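Local structure of short chain dehydrogenase (Mycobacterium smegmatis, 3UCX) at residues L23-A28 / A52-D57; R30-E33 / D37-L40; A73-L78 / L125-G130; G87-V92 / Q129-A134. The protein is probably an oxidoreductase of the short-chain dehydrogenase/reductase family, though its own reaction and substrate are not established. All coordinates share one frame; numbering follows the deposited sequence.

Interaction 1 (L23-A28 / A52-D57); sequences LGTTLA and AKQVTD
The carboxamide of Gln54 is the flat group that meets Thr25: the methyl CG2 of Thr25 comes obliquely over the NE2 corner of the amide, above its plane and beyond the nitrogen, not over the middle of the face. The closest pair is Thr25 CG2 and Gln54 NE2 at 3.4 Å, while Thr25 CG2 keeps 3.9 Å from Gln54 CD. NE2 is hydrogen-bonded to OD2 of Asp50, one turn earlier in the same helix, which restrains the rotation of the group. The contact belongs to the Rossmann fold, where helices 23-33 and 45-57 lie side by side on one face of the parallel sheet. Gln54 reaches its partner with its chain extended beyond CG, and the two side chains meet at about a right angle. Thr25 offers its methyl because CG2 is anti to the backbone N; its hydroxyl (chi1 -61°) lies beside that N and is hydrogen-bonded to the carbonyl O of Gly20. That bond ties the first turn of the helix to the glycine-containing loop before it, the region that in this family usually receives the cofactor's diphosphate. Closer to the sheet the contact turns apolar. Ala28 and Val55 form the nearest backbone approach, their CA atoms 6.6 Å apart, and Val51 adds to the same seam by touching both Thr25 and Ala28. Val55 also leans on Ala62 of strand 62-66. Of its two branches, CG2 does the touching, 4.1 Å from Ala28 CB and 3.8 Å from Ala28 O.

Interaction 2 (R30-E33 / D37-L40); sequences RCAE and DLVL
Leu38 packs against Cys31 and Ala32 where the last turns of helix 23-33 lie over the start of strand 37-42, inside the first beta-alpha-beta unit of the Rossmann fold (strand 13-17, helix 23-33, strand 37-42). The strand's first residue, Asp37, makes the closest backbone approach, its CA 6.1 Å from the CA of Ala32, yet its side chain points away from the helix. There its OD2 forms salt bridges with Arg60 and Arg61, so this buried carboxylate probably remains charged. Leu38 comes next and faces the helix. Its chi2 of -73° leaves neither methyl anti to CA; both are folded back, and CD2 alone does the touching. This methyl fits between two consecutive residues, with Leu38 CD2 at 4.2 Å from Cys31 CB and also 4.2 Å from Ala32 CB. Ile16 and Val55 pack on Leu38 as well, while Val14, Leu9 and Leu240 pack on Cys31. Val39 then takes the other face of the sheet and meets Tyr86, whose OH is hydrogen-bonded to the carbonyl O of Leu38. Leu40 returns to the face of helix 23-33, but farther along, where Leu48 and Val51 of helix 45-57 receive it. The closest approach between the two segments involves a backbone atom, with CD2 of Leu38 lying 4.0 Å from N of Ala32.

Interaction 3 (A73-L78 / L125-G130); sequences AQVAHL and LRLIQG
Val75 overlaps helix 110-130 with both of its methyls. CG2 lies 3.9 Å from Leu127 CD2 and equally 3.9 Å from Arg126 CD, so it nestles between two successive side chains, while CG1, anti to the backbone N (chi1 171°), reaches 3.8 Å from the carbonyl O of Arg126. Gly130, one turn later, has no side chain to obstruct CG1. A turn beyond Val75, Leu78 meets the other branch of Leu127: Leu78 CD2 and Leu127 CD1 are 3.6 Å apart, the side chains nearly perpendicular. Leu127 holds an unusual chi1 of -103°, which carries its end toward both partners. Of the Arg126 side chain, the CG-CD part packs on Val75; its NE forms a salt bridge with Asp72, NH1 is hydrogen-bonded to Ile69 O, and Phe110 of the third subunit makes a cation-pi contact with its guanidinium. The helical segments cross at -40° with axes 9.8 Å apart. In this Rossmann fold both helices cover the same face of the sheet: Leu78 reaches Val65 of strand 62-66, Leu127 rests on Asn94 of strand 91-94, and helix 158-179 flanks helix 110-130 through Leu125 and Ile128.

Interaction 4 (G87-V92 / Q129-A134); sequences GRVDVV and QGFTPA
Phe131 is gripped by two valines approaching from strand 91-94 and the turn before it. CG2 of Val89 lies 3.7 Å from both CD1 and CE1 of the Phe131 ring, and CG2 of Val92 lies 3.8 Å from Phe131 CB; both methyls come at the ring obliquely, and both side chains run at about a right angle to that of Phe131. Beside them, Val89 CB meets Ala134 CB at 3.8 Å. A water completes this inner shell: it accepts a hydrogen bond from Val89 N (3.0 Å) and lies 2.8 Å from Ala134 O, within hydrogen-bonding distance, so it can link the two backbones. The contact lies at the start of the middle strand of the Rossmann sheet, where strand 91-94 enters next to the break between helices 110-130 and 132-138. Phe131 stands in that break, at the N-cap position of the second helix, with CG anti to its carbonyl carbon (chi1 -76°), an orientation that turns the ring in toward the valines. Thr132 continues the chain there, its N bonded to Gln129 O and its hydroxyl to Ile128 O. Farther out, Leu78, Val79 and Thr82 of helix 72-85 and Val15 of strand 13-17 surround Phe131. Val89 is steadied by the hydroxyl of Ser138, hydrogen-bonded to its carbonyl O, and Asp90, facing the other way, uses OD2 both to accept a hydrogen bond from Val13 N and to pair with Arg88 NH1 in a salt bridge.

The four contacts lie on the two faces of one Rossmann sheet. Interactions 1 and 2 share helix 23-33 and have centres 6 Å apart; Val55 CG1 of the first touches Ala32 CB of the second at 3.9 Å. Interactions 3 and 4 share Gln129 and Gly130, their centres 10 Å apart, and Leu78 CD2 meets Phe131 CE2 at 4.1 Å. The pairs are joined through the sheet: Val39 CG1 in interaction 2 packs 3.7 Å from Leu78 CD1 in interaction 3, whereas the centres of interactions 1 and 3 are about 22 Å apart. Pro104, Ala155 and Lys156, which line the 2-(2-methoxyethoxy)ethanol pocket, belong to none of these segments.

Interaction 1 (L23-A28 / A52-D57)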
loop_
_atom_site.group_PDB
_atom_site.type_symbol
_atom_site.label_atom_id
_atom_site.label_comp_id
_atom_site.label_asym_id
_atom_site.label_seq_id
_atom_site.Cartn_x
_atom_site.Cartn_y
_atom_site.Cartn_z
ATOM N N LEU A 23 -9.883 -12.471 -22.860
ATOM C CA LEU A 23 -10.180 -11.058 -22.576
ATOM C C LEU A 23 -10.012 -10.175 -23.819
ATOM O O LEU A 23 -10.832 -9.286 -24.076
ATOM C CB LEU A 23 -9.294 -10.545 -21.450
ATOM C CG LEU A 23 -9.499 -9.077 -21.075
ATOM C CD1 LEU A 23 -10.919 -8.778 -20.593
ATOM C CD2 LEU A 23 -8.453 -8.670 -20.038
ATOM N N GLY A 24 -8.952 -10.412 -24.580
ATOM C CA GLY A 24 -8.681 -9.621 -25.784
ATOM C C GLY A 24 -9.821 -9.571 -26.784
ATOM O O GLY A 24 -10.146 -8.516 -27.343
ATOM N N THR A 25 -10.432 -10.728 -27.036
ATOM C CA THR A 25 -11.536 -10.813 -27.965
ATOM C C THR A 25 -12.768 -10.106 -27.384
ATOM O O THR A 25 -13.429 -9.316 -28.067
ATOM C CB THR A 25 -11.837 -12.290 -28.326
ATOM O OG1 THR A 25 -10.680 -12.867 -28.961
ATOM C CG2 THR A 25 -13.033 -12.398 -29.269
ATOM N N THR A 26 -13.072 -10.371 -26.118
ATOM C CA THR A 26 -14.170 -9.682 -25.452
ATOM C C THR A 26 -13.983 -8.165 -25.485
ATOM O O THR A 26 -14.912 -7.426 -25.771
ATOM C CB THR A 26 -14.317 -10.143 -23.993
ATOM O OG1 THR A 26 -14.728 -11.511 -23.981
ATOM C CG2 THR A 26 -15.373 -9.300 -23.257
ATOM N N LEU A 27 -12.770 -7.715 -25.216
ATOM C CA LEU A 27 -12.463 -6.283 -25.199
ATOM C C LEU A 27 -12.692 -5.605 -26.552
ATOM O O LEU A 27 -13.332 -4.549 -26.624
ATOM C CB LEU A 27 -11.012 -6.099 -24.703
ATOM C CG LEU A 27 -10.535 -4.766 -24.146
ATOM C CD1 LEU A 27 -11.391 -4.256 -22.992
ATOM C CD2 LEU A 27 -9.084 -4.955 -23.718
ATOM N N ALA A 28 -12.213 -6.229 -27.618
ATOM C CA ALA A 28 -12.365 -5.710 -28.979
ATOM C C ALA A 28 -13.838 -5.573 -29.310
ATOM O O ALA A 28 -14.293 -4.531 -29.809
ATOM C CB ALA A 28 -11.691 -6.652 -29.975
ATOM N N ALA A 52 -11.607 -9.566 -35.708
ATOM C CA ALA A 52 -11.965 -8.481 -36.628
ATOM C C ALA A 52 -13.424 -8.612 -37.106
ATOM O O ALA A 52 -14.155 -7.614 -37.213
ATOM C CB ALA A 52 -10.998 -8.421 -37.804
ATOM N N LYS A 53 -13.858 -9.844 -37.367
ATOM C CA LYS A 53 -15.261 -10.110 -37.739
ATOM C C LYS A 53 -16.250 -9.695 -36.639
ATOM O O LYS A 53 -17.258 -9.054 -36.915
ATOM C CB LYS A 53 -15.458 -11.586 -38.138
ATOM N N GLN A 54 -15.958 -10.014 -35.380
ATOM C CA GLN A 54 -16.832 -9.553 -34.299
ATOM C C GLN A 54 -16.906 -8.031 -34.272
ATOM O O GLN A 54 -17.965 -7.461 -33.973
ATOM C CB GLN A 54 -16.382 -10.088 -32.937
ATOM C CG GLN A 54 -16.368 -11.613 -32.903
ATOM C CD GLN A 54 -16.226 -12.182 -31.516
ATOM O OE1 GLN A 54 -16.740 -11.619 -30.552
ATOM N NE2 GLN A 54 -15.532 -13.316 -31.407
ATOM N N VAL A 55 -15.791 -7.370 -34.593
ATOM C CA VAL A 55 -15.789 -5.911 -34.653
ATOM C C VAL A 55 -16.619 -5.393 -35.828
ATOM O O VAL A 55 -17.479 -4.517 -35.668
ATOM C CB VAL A 55 -14.347 -5.338 -34.707
ATOM C CG1 VAL A 55 -14.386 -3.843 -35.000
ATOM C CG2 VAL A 55 -13.624 -5.635 -33.390
ATOM N N THR A 56 -16.380 -5.935 -37.010
ATOM C CA THR A 56 -17.081 -5.436 -38.188
ATOM C C THR A 56 -18.572 -5.809 -38.169
ATOM O O THR A 56 -19.393 -5.105 -38.743
ATOM C CB THR A 56 -16.406 -5.883 -39.493
ATOM O OG1 THR A 56 -16.260 -7.297 -39.486
ATOM C CG2 THR A 56 -15.018 -5.250 -39.621
ATOM N N ASP A 57 -18.928 -6.889 -37.478
ATOM C CA ASP A 57 -20.346 -7.204 -37.249
ATOM C C ASP A 57 -21.103 -6.096 -36.507
ATOM O O ASP A 57 -22.301 -5.920 -36.734
ATOM C CB ASP A 57 -20.494 -8.517 -36.483
ATOM C CG ASP A 57 -20.220 -9.735 -37.348
ATOM O OD1 ASP A 57 -20.158 -9.596 -38.592
ATOM O OD2 ASP A 57 -20.064 -10.832 -36.772
#

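Interaction 2 (R30-E33 / D37-L40)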
loop_
_atom_site.group_PDB
_atom_site.type_symbol
_atom_site.label_atom_id
_atom_site.label_comp_id
_atom_site.label_asym_id
_atom_site.label_seq_id
_atom_site.Cartn_x
_atom_site.Cartn_y
_atom_site.Cartn_z
ATOM N N ARG A 30 -16.372 -5.421 -27.160
ATOM C CA ARG A 30 -16.997 -4.412 -26.328
ATOM C C ARG A 30 -16.644 -2.978 -26.759
ATOM O O ARG A 30 -17.499 -2.120 -26.726
ATOM C CB ARG A 30 -16.676 -4.639 -24.842
ATOM C CG ARG A 30 -17.353 -5.889 -24.261
ATOM C CD ARG A 30 -18.816 -5.649 -23.897
ATOM N NE ARG A 30 -18.964 -4.553 -22.943
ATOM C CZ ARG A 30 -18.621 -4.625 -21.663
ATOM N NH1 ARG A 30 -18.151 -5.753 -21.153
ATOM N NH2 ARG A 30 -18.765 -3.562 -20.883
ATOM N N CYS A 31 -15.396 -2.721 -27.148
ATOM C CA CYS A 31 -15.004 -1.371 -27.598
ATOM C C CYS A 31 -15.802 -0.966 -28.828
ATOM O O CYS A 31 -16.304 0.154 -28.899
ATOM C CB CYS A 31 -13.513 -1.300 -27.903
ATOM S SG CYS A 31 -12.472 -1.327 -26.430
ATOM N N ALA A 32 -15.943 -1.905 -29.758
ATOM C CA ALA A 32 -16.695 -1.687 -31.002
ATOM C C ALA A 32 -18.171 -1.402 -30.711
ATOM O O ALA A 32 -18.730 -0.465 -31.246
ATOM C CB ALA A 32 -16.526 -2.872 -31.943
ATOM N N GLU A 33 -18.769 -2.167 -29.801
ATOM C CA GLU A 33 -20.152 -1.932 -29.358
ATOM C C GLU A 33 -20.335 -0.548 -28.780
ATOM O O GLU A 33 -21.408 0.019 -28.907
ATOM C CB GLU A 33 -20.571 -2.945 -28.294
ATOM C CG GLU A 33 -20.830 -4.348 -28.818
ATOM C CD GLU A 33 -21.048 -5.376 -27.714
ATOM O OE1 GLU A 33 -21.016 -5.021 -26.512
ATOM O OE2 GLU A 33 -21.222 -6.561 -28.051
ATOM N N ASP A 37 -13.515 2.315 -33.385
ATOM C CA ASP A 37 -12.845 1.522 -34.398
ATOM C C ASP A 37 -11.566 0.985 -33.816
ATOM O O ASP A 37 -10.966 1.629 -32.966
ATOM C CB ASP A 37 -12.527 2.360 -35.629
ATOM C CG ASP A 37 -13.775 2.785 -36.364
ATOM O OD1 ASP A 37 -14.660 1.936 -36.599
ATOM O OD2 ASP A 37 -13.879 3.979 -36.682
ATOM N N LEU A 38 -11.137 -0.176 -34.301
ATOM C CA LEU A 38 -10.068 -0.927 -33.665
ATOM C C LEU A 38 -8.838 -1.087 -34.526
ATOM O O LEU A 38 -8.924 -1.223 -35.741
ATOM C CB LEU A 38 -10.564 -2.338 -33.308
ATOM C CG LEU A 38 -11.371 -2.543 -32.025
ATOM C CD1 LEU A 38 -10.470 -2.440 -30.803
ATOM C CD2 LEU A 38 -12.543 -1.586 -31.933
ATOM N N VAL A 39 -7.699 -1.129 -33.850
ATOM C CA VAL A 39 -6.473 -1.722 -34.355
ATOM C C VAL A 39 -6.189 -2.935 -33.490
ATOM O O VAL A 39 -6.120 -2.820 -32.262
ATOM C CB VAL A 39 -5.274 -0.747 -34.264
ATOM C CG1 VAL A 39 -4.004 -1.435 -34.728
ATOM C CG2 VAL A 39 -5.574 0.515 -35.072
ATOM N N LEU A 40 -6.052 -4.091 -34.124
ATOM C CA LEU A 40 -5.758 -5.332 -33.424
ATOM C C LEU A 40 -4.342 -5.798 -33.751
ATOM O O LEU A 40 -3.980 -6.000 -34.927
ATOM C CB LEU A 40 -6.794 -6.407 -33.807
ATOM C CG LEU A 40 -8.266 -6.013 -33.661
ATOM C CD1 LEU A 40 -9.203 -7.061 -34.268
ATOM C CD2 LEU A 40 -8.637 -5.700 -32.214
#

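Interaction 3 (A73-L78 / L125-G130)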
loop_
_atom_site.group_PDB
_atom_site.type_symbol
_atom_site.label_atom_id
_atom_site.label_comp_id
_atom_site.label_asym_id
_atom_site.label_seq_id
_atom_site.Cartn_x
_atom_site.Cartn_y
_atom_site.Cartn_z
ATOM N N ALA A 73 11.241 -2.504 -35.348
ATOM C CA ALA A 73 10.736 -2.311 -36.717
ATOM C C ALA A 73 9.259 -2.692 -36.815
ATOM O O ALA A 73 8.471 -1.996 -37.432
ATOM C CB ALA A 73 11.551 -3.117 -37.723
ATOM N N GLN A 74 8.878 -3.796 -36.195
ATOM C CA GLN A 74 7.486 -4.223 -36.236
ATOM C C GLN A 74 6.533 -3.275 -35.492
ATOM O O GLN A 74 5.433 -3.043 -35.963
ATOM C CB GLN A 74 7.345 -5.646 -35.722
ATOM C CG GLN A 74 8.025 -6.647 -36.626
ATOM C CD GLN A 74 7.588 -8.056 -36.382
ATOM O OE1 GLN A 74 6.424 -8.320 -36.082
ATOM N NE2 GLN A 74 8.534 -8.990 -36.503
ATOM N N VAL A 75 6.951 -2.718 -34.355
ATOM C CA VAL A 75 6.115 -1.700 -33.707
ATOM C C VAL A 75 6.050 -0.439 -34.562
ATOM O O VAL A 75 4.996 0.187 -34.650
ATOM C CB VAL A 75 6.564 -1.379 -32.247
ATOM C CG1 VAL A 75 5.813 -0.175 -31.704
ATOM C CG2 VAL A 75 6.323 -2.584 -31.356
ATOM N N ALA A 76 7.156 -0.072 -35.226
ATOM C CA ALA A 76 7.140 1.090 -36.106
ATOM C C ALA A 76 6.162 0.881 -37.244
ATOM O O ALA A 76 5.419 1.796 -37.616
ATOM C CB ALA A 76 8.542 1.406 -36.643
ATOM N N HIS A 77 6.153 -0.329 -37.792
ATOM C CA HIS A 77 5.203 -0.684 -38.845
ATOM C C HIS A 77 3.766 -0.605 -38.361
ATOM O O HIS A 77 2.918 -0.043 -39.049
ATOM C CB HIS A 77 5.526 -2.075 -39.413
ATOM C CG HIS A 77 4.538 -2.569 -40.446
ATOM N ND1 HIS A 77 4.453 -2.036 -41.685
ATOM C CD2 HIS A 77 3.594 -3.601 -40.397
ATOM C CE1 HIS A 77 3.499 -2.676 -42.386
ATOM N NE2 HIS A 77 2.972 -3.633 -41.602
ATOM N N LEU A 78 3.472 -1.159 -37.188
ATOM C CA LEU A 78 2.116 -1.028 -36.597
ATOM C C LEU A 78 1.654 0.431 -36.475
ATOM O O LEU A 78 0.532 0.761 -36.823
ATOM C CB LEU A 78 2.070 -1.691 -35.217
ATOM C CG LEU A 78 0.807 -1.528 -34.372
ATOM C CD1 LEU A 78 -0.377 -2.231 -35.034
ATOM C CD2 LEU A 78 1.051 -2.059 -32.952
ATOM N N LEU A 125 6.070 -0.843 -23.216
ATOM C CA LEU A 125 6.724 0.489 -23.299
ATOM C C LEU A 125 6.912 0.882 -24.772
ATOM O O LEU A 125 6.615 2.013 -25.176
ATOM C CB LEU A 125 8.078 0.484 -22.613
ATOM C CG LEU A 125 8.830 1.823 -22.525
ATOM C CD1 LEU A 125 7.947 2.922 -21.939
ATOM C CD2 LEU A 125 10.132 1.664 -21.741
ATOM N N ARG A 126 7.409 -0.055 -25.572
ATOM C CA ARG A 126 7.611 0.188 -27.006
ATOM C C ARG A 126 6.324 0.651 -27.683
ATOM O O ARG A 126 6.332 1.623 -28.449
ATOM C CB ARG A 126 8.150 -1.077 -27.682
ATOM C CG ARG A 126 9.132 -0.819 -28.789
ATOM C CD ARG A 126 9.660 -2.111 -29.431
ATOM N NE ARG A 126 11.021 -2.424 -28.988
ATOM C CZ ARG A 126 11.348 -3.317 -28.063
ATOM N NH1 ARG A 126 10.425 -4.035 -27.453
ATOM N NH2 ARG A 126 12.627 -3.510 -27.757
ATOM N N LEU A 127 5.219 -0.016 -27.384
ATOM C CA LEU A 127 3.900 0.386 -27.893
ATOM C C LEU A 127 3.492 1.777 -27.481
ATOM O O LEU A 127 3.035 2.564 -28.301
ATOM C CB LEU A 127 2.795 -0.556 -27.404
ATOM C CG LEU A 127 2.269 -1.570 -28.386
ATOM C CD1 LEU A 127 1.763 -0.887 -29.662
ATOM C CD2 LEU A 127 3.457 -2.470 -28.656
ATOM N N ILE A 128 3.603 2.048 -26.186
ATOM C CA ILE A 128 3.219 3.330 -25.627
ATOM C C ILE A 128 4.055 4.431 -26.261
ATOM O O ILE A 128 3.510 5.464 -26.638
ATOM C CB ILE A 128 3.321 3.359 -24.091
ATOM C CG1 ILE A 128 2.241 2.422 -23.468
ATOM C CG2 ILE A 128 3.196 4.786 -23.572
ATOM C CD1 ILE A 128 2.503 1.981 -22.041
ATOM N N GLN A 129 5.361 4.209 -26.382
ATOM C CA GLN A 129 6.249 5.203 -26.968
ATOM C C GLN A 129 5.945 5.431 -28.444
ATOM O O GLN A 129 5.888 6.589 -28.906
ATOM C CB GLN A 129 7.713 4.808 -26.748
ATOM C CG GLN A 129 8.080 4.886 -25.269
ATOM C CD GLN A 129 9.537 4.610 -24.941
ATOM O OE1 GLN A 129 10.236 3.888 -25.675
ATOM N NE2 GLN A 129 10.005 5.177 -23.820
ATOM N N GLY A 130 5.726 4.335 -29.183
ATOM C CA GLY A 130 5.366 4.408 -30.589
ATOM C C GLY A 130 4.128 5.242 -30.845
ATOM O O GLY A 130 4.067 6.005 -31.815
#

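Interaction 4 (G87-V92 / Q129-A134)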
loop_
_atom_site.group_PDB
_atom_site.type_symbol
_atom_site.label_atom_id
_atom_site.label_comp_id
_atom_site.label_asym_id
_atom_site.label_seq_id
_atom_site.Cartn_x
_atom_site.Cartn_y
_atom_site.Cartn_z
ATOM N N GLY A 87 -5.411 7.694 -39.047
ATOM C CA GLY A 87 -4.882 9.050 -38.833
ATOM C C GLY A 87 -4.937 9.551 -37.402
ATOM O O GLY A 87 -4.618 10.713 -37.149
ATOM N N ARG A 88 -5.338 8.683 -36.462
ATOM C CA ARG A 88 -5.409 9.041 -35.057
ATOM C C ARG A 88 -5.480 7.806 -34.171
ATOM O O ARG A 88 -5.883 6.739 -34.619
ATOM C CB ARG A 88 -6.647 9.877 -34.772
ATOM C CG ARG A 88 -7.981 9.145 -34.937
ATOM C CD ARG A 88 -9.105 10.166 -34.955
ATOM N NE ARG A 88 -8.848 11.070 -33.833
ATOM C CZ ARG A 88 -9.479 11.055 -32.669
ATOM N NH1 ARG A 88 -10.515 10.236 -32.474
ATOM N NH2 ARG A 88 -9.100 11.915 -31.709
ATOM N N VAL A 89 -5.127 7.999 -32.906
ATOM C CA VAL A 89 -5.285 6.979 -31.850
ATOM C C VAL A 89 -5.714 7.691 -30.576
ATOM O O VAL A 89 -5.047 8.626 -30.124
ATOM C CB VAL A 89 -3.974 6.211 -31.578
ATOM C CG1 VAL A 89 -4.136 5.250 -30.391
ATOM C CG2 VAL A 89 -3.523 5.453 -32.813
ATOM N N ASP A 90 -6.822 7.229 -29.990
ATOM C CA ASP A 90 -7.358 7.770 -28.736
ATOM C C ASP A 90 -7.004 6.935 -27.504
ATOM O O ASP A 90 -6.884 7.477 -26.407
ATOM C CB ASP A 90 -8.878 7.850 -28.870
ATOM C CG ASP A 90 -9.274 8.787 -29.973
ATOM O OD1 ASP A 90 -9.180 10.001 -29.713
ATOM O OD2 ASP A 90 -9.580 8.314 -31.101
ATOM N N VAL A 91 -6.838 5.634 -27.699
ATOM C CA VAL A 91 -6.628 4.686 -26.617
ATOM C C VAL A 91 -5.622 3.631 -27.036
ATOM O O VAL A 91 -5.711 3.071 -28.122
ATOM C CB VAL A 91 -7.960 3.960 -26.215
ATOM C CG1 VAL A 91 -7.725 2.969 -25.075
ATOM C CG2 VAL A 91 -9.026 4.987 -25.838
ATOM N N VAL A 92 -4.669 3.333 -26.168
ATOM C CA VAL A 92 -3.810 2.151 -26.336
ATOM C C VAL A 92 -4.026 1.223 -25.143
ATOM O O VAL A 92 -3.909 1.646 -23.989
ATOM C CB VAL A 92 -2.333 2.545 -26.447
ATOM C CG1 VAL A 92 -1.449 1.301 -26.395
ATOM C CG2 VAL A 92 -2.071 3.356 -27.738
ATOM N N GLN A 129 5.361 4.209 -26.382
ATOM C CA GLN A 129 6.249 5.203 -26.968
ATOM C C GLN A 129 5.945 5.431 -28.444
ATOM O O GLN A 129 5.888 6.589 -28.906
ATOM C CB GLN A 129 7.713 4.808 -26.748
ATOM C CG GLN A 129 8.080 4.886 -25.269
ATOM C CD GLN A 129 9.537 4.610 -24.941
ATOM O OE1 GLN A 129 10.236 3.888 -25.675
ATOM N NE2 GLN A 129 10.005 5.177 -23.820
ATOM N N GLY A 130 5.726 4.335 -29.183
ATOM C CA GLY A 130 5.366 4.408 -30.589
ATOM C C GLY A 130 4.128 5.242 -30.845
ATOM O O GLY A 130 4.067 6.005 -31.815
ATOM N N PHE A 131 3.144 5.095 -29.970
ATOM C CA PHE A 131 1.905 5.848 -30.074
ATOM C C PHE A 131 1.849 7.133 -29.252
ATOM O O PHE A 131 0.810 7.766 -29.184
ATOM C CB PHE A 131 0.725 4.916 -29.759
ATOM C CG PHE A 131 0.397 3.980 -30.903
ATOM C CD1 PHE A 131 -0.066 4.475 -32.100
ATOM C CD2 PHE A 131 0.578 2.616 -30.780
ATOM C CE1 PHE A 131 -0.373 3.632 -33.153
ATOM C CE2 PHE A 131 0.270 1.761 -31.818
ATOM C CZ PHE A 131 -0.192 2.265 -33.016
ATOM N N THR A 132 2.967 7.555 -28.668
ATOM C CA THR A 132 2.954 8.795 -27.896
ATOM C C THR A 132 2.593 10.004 -28.766
ATOM O O THR A 132 1.770 10.830 -28.342
ATOM C CB THR A 132 4.242 9.004 -27.082
ATOM O OG1 THR A 132 4.280 8.067 -25.998
ATOM C CG2 THR A 132 4.371 10.452 -26.533
ATOM N N PRO A 133 3.155 10.105 -29.994
ATOM C CA PRO A 133 2.776 11.244 -30.796
ATOM C C PRO A 133 1.269 11.321 -31.093
ATOM O O PRO A 133 0.659 12.404 -31.002
ATOM C CB PRO A 133 3.615 11.062 -32.073
ATOM C CG PRO A 133 4.842 10.377 -31.593
ATOM C CD PRO A 133 4.329 9.410 -30.561
ATOM N N ALA A 134 0.673 10.178 -31.398
ATOM C CA ALA A 134 -0.762 10.103 -31.620
ATOM C C ALA A 134 -1.549 10.450 -30.366
ATOM O O ALA A 134 -2.460 11.262 -30.420
ATOM C CB ALA A 134 -1.156 8.736 -32.160
HETATM O O HOH W 1 -4.281 10.884 -32.566
#